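Long-range contact in bacterioferritin (Mycobacterium smegmatis str. MC2 155, PDB 3BKN), which probably stores iron, oxidising ferrous ions with dioxygen at a di-nuclear centre and depositing ferric mineral inside a hollow shell of 24 subunits: residues A[89-94]-A[129-134]. Numbering follows the deposited sequence.
Sequences ADLAIE and THIDYL. With ZN (zinc ion), chain N.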
loop_
_atom_site.group_PDB
_atom_site.type_symbol
_atom_site.label_atom_id
_atom_site.label_comp_id
_atom_site.label_asym_id
_atom_site.label_seq_id
_atom_site.Cartn_x
_atom_site.Cartn_y
_atom_site.Cartn_z
ATOM N N ALA A 89 20.307 39.365 33.401
ATOM C CA ALA A 89 21.573 38.668 33.557
ATOM C C ALA A 89 22.101 38.112 32.213
ATOM O O ALA A 89 23.286 38.276 31.891
ATOM C CB ALA A 89 21.410 37.577 34.568
ATOM N N ASP A 90 21.211 37.482 31.432
ATOM C CA ASP A 90 21.578 36.925 30.121
ATOM C C ASP A 90 21.803 38.037 29.085
ATOM O O ASP A 90 22.688 37.969 28.236
ATOM C CB ASP A 90 20.545 35.888 29.661
ATOM C CG ASP A 90 20.502 34.642 30.591
ATOM O OD1 ASP A 90 21.598 34.239 31.099
ATOM O OD2 ASP A 90 19.385 34.076 30.831
ATOM N N LEU A 91 21.022 39.098 29.173
ATOM C CA LEU A 91 21.265 40.244 28.308
ATOM C C LEU A 91 22.642 40.851 28.620
ATOM O O LEU A 91 23.346 41.271 27.718
ATOM C CB LEU A 91 20.116 41.246 28.419
ATOM C CG LEU A 91 20.069 42.540 27.632
ATOM C CD1 LEU A 91 19.770 42.225 26.165
ATOM C CD2 LEU A 91 18.989 43.391 28.200
ATOM N N ALA A 92 23.048 40.853 29.885
ATOM C CA ALA A 92 24.331 41.428 30.203
ATOM C C ALA A 92 25.496 40.685 29.517
ATOM O O ALA A 92 26.398 41.329 28.995
ATOM C CB ALA A 92 24.519 41.598 31.746
ATOM N N ILE A 93 25.480 39.348 29.477
ATOM C CA ILE A 93 26.535 38.679 28.737
ATOM C C ILE A 93 26.445 38.735 27.207
ATOM O O ILE A 93 27.481 38.671 26.526
ATOM C CB ILE A 93 26.885 37.249 29.170
ATOM C CG1 ILE A 93 25.675 36.397 29.358
ATOM C CG2 ILE A 93 27.805 37.238 30.439
ATOM C CD1 ILE A 93 26.116 35.045 29.888
ATOM N N GLU A 94 25.236 38.838 26.658
ATOM C CA GLU A 94 25.129 38.986 25.227
ATOM C C GLU A 94 25.736 40.308 24.811
ATOM O O GLU A 94 26.438 40.353 23.800
ATOM C CB GLU A 94 23.702 38.819 24.743
ATOM C CG GLU A 94 23.133 37.442 25.007
ATOM C CD GLU A 94 23.770 36.348 24.163
ATOM O OE1 GLU A 94 24.701 36.610 23.357
ATOM O OE2 GLU A 94 23.343 35.189 24.310
ATOM N N THR A 129 20.354 38.206 17.743
ATOM C CA THR A 129 19.024 37.663 17.856
ATOM C C THR A 129 18.604 37.338 19.312
ATOM O O THR A 129 17.451 37.596 19.690
ATOM C CB THR A 129 18.862 36.489 16.865
ATOM O OG1 THR A 129 18.837 37.045 15.546
ATOM C CG2 THR A 129 17.567 35.696 17.087
ATOM N N HIS A 130 19.531 36.814 20.115
ATOM C CA HIS A 130 19.271 36.571 21.525
ATOM C C HIS A 130 18.989 37.900 22.184
ATOM O O HIS A 130 18.034 38.011 22.932
ATOM C CB HIS A 130 20.418 35.856 22.266
ATOM C CG HIS A 130 20.650 34.420 21.858
ATOM N ND1 HIS A 130 21.726 33.676 22.323
ATOM C CD2 HIS A 130 19.978 33.600 21.004
ATOM C CE1 HIS A 130 21.697 32.463 21.788
ATOM N NE2 HIS A 130 20.655 32.393 20.974
ATOM N N ILE A 131 19.785 38.918 21.890
ATOM C CA ILE A 131 19.560 40.251 22.461
ATOM C C ILE A 131 18.189 40.775 22.120
ATOM O O ILE A 131 17.520 41.315 22.967
ATOM C CB ILE A 131 20.641 41.294 22.017
ATOM C CG1 ILE A 131 21.991 40.947 22.657
ATOM C CG2 ILE A 131 20.223 42.730 22.377
ATOM C CD1 ILE A 131 23.167 41.518 21.935
ATOM N N ASP A 132 17.780 40.634 20.869
ATOM C CA ASP A 132 16.462 41.054 20.446
ATOM C C ASP A 132 15.376 40.342 21.254
ATOM O O ASP A 132 14.458 40.999 21.776
ATOM C CB ASP A 132 16.274 40.772 18.955
ATOM C CG ASP A 132 14.969 41.350 18.413
ATOM O OD1 ASP A 132 14.667 42.526 18.753
ATOM O OD2 ASP A 132 14.244 40.634 17.664
ATOM N N TYR A 133 15.485 39.008 21.391
ATOM C CA TYR A 133 14.498 38.259 22.148
ATOM C C TYR A 133 14.409 38.785 23.592
ATOM O O TYR A 133 13.331 39.095 24.091
ATOM C CB TYR A 133 14.796 36.765 22.087
ATOM C CG TYR A 133 14.093 36.003 23.181
ATOM C CD1 TYR A 133 12.697 35.824 23.159
ATOM C CD2 TYR A 133 14.816 35.499 24.282
ATOM C CE1 TYR A 133 12.051 35.106 24.192
ATOM C CE2 TYR A 133 14.184 34.788 25.303
ATOM C CZ TYR A 133 12.808 34.602 25.259
ATOM O OH TYR A 133 12.203 33.960 26.306
ATOM N N LEU A 134 15.568 38.937 24.223
ATOM C CA LEU A 134 15.692 39.325 25.628
ATOM C C LEU A 134 15.146 40.699 25.878
ATOM O O LEU A 134 14.396 40.903 26.840
ATOM C CB LEU A 134 17.143 39.304 26.064
ATOM C CG LEU A 134 17.811 37.923 26.131
ATOM C CD1 LEU A 134 19.310 38.070 26.249
ATOM C CD2 LEU A 134 17.245 37.123 27.285
HETATM ZN ZN ZN N . 23.787 33.917 22.813
#
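Glu-94 and His-130 share a zinc ion across a buried contact between segments 89-94 and 129-134, which run nearly antiparallel on helices 83-110 and 114-144, close to the centre of the chain. The metal joins Glu-94 OE2 at 2.0 Å and His-130 ND1 at 2.1 Å. These two ligand atoms come close to each other because both face the ion, not through a hydrogen bond between them. Glu-94 OE1 lies 2.9 Å from the zinc, and OE2 is the bonding oxygen. The glutamate chain bends at chi2 (-69°), which turns the carboxylate toward the zinc, and the carboxylate plane stands steeply to the imidazole, at 77°, beside the edge that bears ND1. Glu-51 and Glu-127 supply the other two ligands, and Tyr-25 OH on helix 5-34 adds a hydrogen bond to OE2 that probably helps hold the carboxylate in place. This is one half of the di-nuclear ferroxidase centre inside the four-helix bundle of the ferritin fold; here it holds zinc, while iron is the predicted natural occupant. Beyond the ligand pair the contact turns apolar, with Leu-91, Ile-131 and Leu-134 meeting between the helices. Ile-131 sets CG1 against the aliphatic root of Glu-94, 3.4 Å from its CB, and turns CG2 to Leu-91, whose CD1 lies 3.8 Å away in a roughly perpendicular crossing. With Leu-91 CG anti to the backbone N (chi1 -180°), chi2 near 73° turns CD1 to the other helix. Leu-134 runs the opposite way alongside Leu-91, its CD1 lying against the helix backbone, 3.5 Å from Leu-91 N. The same methyl reaches Glu-94 CG at 4.1 Å, linking the leucine pair to the stem of the metal ligand.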